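Local coordinates for ABC transporter binding protein AcbH (Actinoplanes, PDB 3OO8), which serves as the extracellular solute-binding receptor of an ABC transporter and binds beta-D-galactopyranose with an exclusive substrate preference, at residues Phe303-Lys308 / Lys317-Ile322. The protein carries 2 engineered substitutions. Sequence-based numbering, arbitrary orientation.
Sequences FILPKK and KVLQYI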
loop_
_atom_site.group_PDB
_atom_site.type_symbol
_atom_site.label_atom_id
_atom_site.label_comp_id
_atom_site.label_asym_id
_atom_site.label_seq_id
_atom_site.Cartn_x
_atom_site.Cartn_y
_atom_site.Cartn_z
ATOM N N PHE A 303 -10.972 8.309 4.418
ATOM C CA PHE A 303 -12.311 8.396 5.002
ATOM C C PHE A 303 -13.351 8.488 3.911
ATOM O O PHE A 303 -13.075 9.010 2.822
ATOM C CB PHE A 303 -12.405 9.631 5.903
ATOM C CG PHE A 303 -11.318 9.647 6.927
ATOM C CD1 PHE A 303 -11.480 8.952 8.101
ATOM C CD2 PHE A 303 -10.108 10.305 6.666
ATOM C CE1 PHE A 303 -10.432 8.881 9.036
ATOM C CE2 PHE A 303 -9.047 10.260 7.597
ATOM C CZ PHE A 303 -9.222 9.560 8.796
ATOM N N ILE A 304 -14.510 7.925 4.227
ATOM C CA ILE A 304 -15.654 7.916 3.320
ATOM C C ILE A 304 -16.892 8.478 4.019
ATOM O O ILE A 304 -16.959 8.586 5.254
ATOM C CB ILE A 304 -16.002 6.491 2.863
ATOM C CG1 ILE A 304 -16.315 5.603 4.088
ATOM C CG2 ILE A 304 -14.882 5.954 1.970
ATOM C CD1 ILE A 304 -16.709 4.147 3.756
ATOM N N LEU A 305 -17.881 8.824 3.197
ATOM C CA LEU A 305 -19.160 9.358 3.676
ATOM C C LEU A 305 -20.306 8.388 3.320
ATOM O O LEU A 305 -20.787 8.390 2.164
ATOM C CB LEU A 305 -19.396 10.711 3.005
ATOM C CG LEU A 305 -20.312 11.748 3.712
ATOM C CD1 LEU A 305 -20.183 13.140 3.049
ATOM C CD2 LEU A 305 -21.784 11.274 3.776
ATOM N N PRO A 306 -20.741 7.561 4.280
ATOM C CA PRO A 306 -21.792 6.565 4.005
ATOM C C PRO A 306 -23.062 7.239 3.527
ATOM O O PRO A 306 -23.510 8.202 4.155
ATOM C CB PRO A 306 -22.015 5.917 5.366
ATOM C CG PRO A 306 -20.614 5.976 6.020
ATOM C CD PRO A 306 -20.178 7.380 5.629
ATOM N N LYS A 307 -23.589 6.791 2.390
ATOM C CA LYS A 307 -24.846 7.387 1.892
ATOM C C LYS A 307 -25.952 7.388 2.949
ATOM O O LYS A 307 -26.709 8.363 3.049
ATOM C CB LYS A 307 -25.351 6.699 0.614
ATOM C CG LYS A 307 -26.606 7.380 0.043
ATOM C CD LYS A 307 -27.130 6.730 -1.225
ATOM C CE LYS A 307 -26.306 7.080 -2.457
ATOM N NZ LYS A 307 -26.766 6.341 -3.689
ATOM N N LYS A 308 -26.046 6.314 3.729
ATOM C CA LYS A 308 -27.082 6.156 4.760
ATOM C C LYS A 308 -26.733 6.863 6.062
ATOM O O LYS A 308 -27.518 6.858 7.027
ATOM C CB LYS A 308 -27.446 4.679 4.986
ATOM C CG LYS A 308 -28.073 3.983 3.791
ATOM C CD LYS A 308 -28.670 2.627 4.204
ATOM C CE LYS A 308 -30.031 2.824 4.872
ATOM N NZ LYS A 308 -30.535 1.622 5.605
ATOM N N LYS A 317 -17.892 19.159 6.021
ATOM C CA LYS A 317 -16.986 20.183 6.549
ATOM C C LYS A 317 -15.816 19.516 7.242
ATOM O O LYS A 317 -14.687 19.974 7.130
ATOM C CB LYS A 317 -17.679 21.101 7.566
ATOM C CG LYS A 317 -18.750 22.013 6.967
ATOM C CD LYS A 317 -19.145 23.108 7.978
ATOM C CE LYS A 317 -17.957 24.020 8.330
ATOM N NZ LYS A 317 -18.288 25.214 9.187
ATOM N N VAL A 318 -16.112 18.417 7.933
ATOM C CA VAL A 318 -15.072 17.669 8.648
ATOM C C VAL A 318 -14.128 17.049 7.610
ATOM O O VAL A 318 -12.905 17.060 7.780
ATOM C CB VAL A 318 -15.651 16.657 9.659
ATOM C CG1 VAL A 318 -14.513 15.810 10.278
ATOM C CG2 VAL A 318 -16.354 17.388 10.806
ATOM N N LEU A 319 -14.674 16.492 6.529
ATOM C CA LEU A 319 -13.800 15.970 5.474
ATOM C C LEU A 319 -12.891 17.044 4.872
ATOM O O LEU A 319 -11.739 16.771 4.552
ATOM C CB LEU A 319 -14.622 15.303 4.368
ATOM C CG LEU A 319 -15.266 13.943 4.667
ATOM C CD1 LEU A 319 -16.165 13.488 3.491
ATOM C CD2 LEU A 319 -14.238 12.832 5.007
ATOM N N GLN A 320 -13.419 18.252 4.650
ATOM C CA GLN A 320 -12.586 19.343 4.156
ATOM C C GLN A 320 -11.396 19.586 5.069
ATOM O O GLN A 320 -10.294 19.802 4.587
ATOM C CB GLN A 320 -13.415 20.618 3.981
ATOM C CG GLN A 320 -14.350 20.451 2.840
ATOM C CD GLN A 320 -15.337 21.601 2.672
ATOM O OE1 GLN A 320 -15.234 22.625 3.338
ATOM N NE2 GLN A 320 -16.286 21.433 1.764
ATOM N N TYR A 321 -11.625 19.543 6.375
ATOM C CA TYR A 321 -10.540 19.703 7.342
ATOM C C TYR A 321 -9.550 18.553 7.255
ATOM O O TYR A 321 -8.313 18.756 7.310
ATOM C CB TYR A 321 -11.110 19.861 8.766
ATOM C CG TYR A 321 -10.001 19.827 9.800
ATOM C CD1 TYR A 321 -9.300 20.990 10.128
ATOM C CD2 TYR A 321 -9.604 18.640 10.363
ATOM C CE1 TYR A 321 -8.245 20.944 11.006
ATOM C CE2 TYR A 321 -8.586 18.598 11.250
ATOM C CZ TYR A 321 -7.904 19.729 11.551
ATOM O OH TYR A 321 -6.861 19.608 12.451
ATOM N N ILE A 322 -10.073 17.339 7.117
ATOM C CA ILE A 322 -9.195 16.176 7.059
ATOM C C ILE A 322 -8.281 16.260 5.825
ATOM O O ILE A 322 -7.135 15.772 5.852
ATOM C CB ILE A 322 -10.052 14.870 7.060
ATOM C CG1 ILE A 322 -10.634 14.648 8.464
ATOM C CG2 ILE A 322 -9.233 13.659 6.564
ATOM C CD1 ILE A 322 -11.571 13.416 8.600
#
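Phe-303, in the strand 301-304, and Leu-319, on the helix 312-322, bring the two backbones to 7.7 Å between their CA atoms, and no hydrogen bond joins the segments. This is a helix laid on the mixed beta-sheet of a class 2 solute-binding protein fold, where strand 301-304 runs antiparallel to both 85-89 and 134-147. The Phe-303 ring takes Ile-322 over one face: CD1 of Ile-322 lies 4.1 Å from the ring centroid and 16° off the normal, the geometry of a CH-pi contact. One torsion places both branches: chi1 of -73° sets CG1 anti to the carbonyl carbon and CG2 anti to the backbone N. Ile-322 CG2 sits above the plane beyond the rim, 3.5 Å from Phe-303 CD2 and 3.6 Å from CE2. Phe-32 meets the same ring with its plane nearly perpendicular, and Leu-319 and Ile-322 both rest on Val-135 of the neighbouring strand. A serine in place of Phe-303 removes the ring, which would probably open a gap beside the CD1 and CG2 methyls of Ile-322 and put a hydroxyl among buried apolar groups. Leu-319 divides its two methyls between the partners, CD2 lying 3.8 Å from Phe-303 CB and CD1 4.1 Å from Leu-305 CD1.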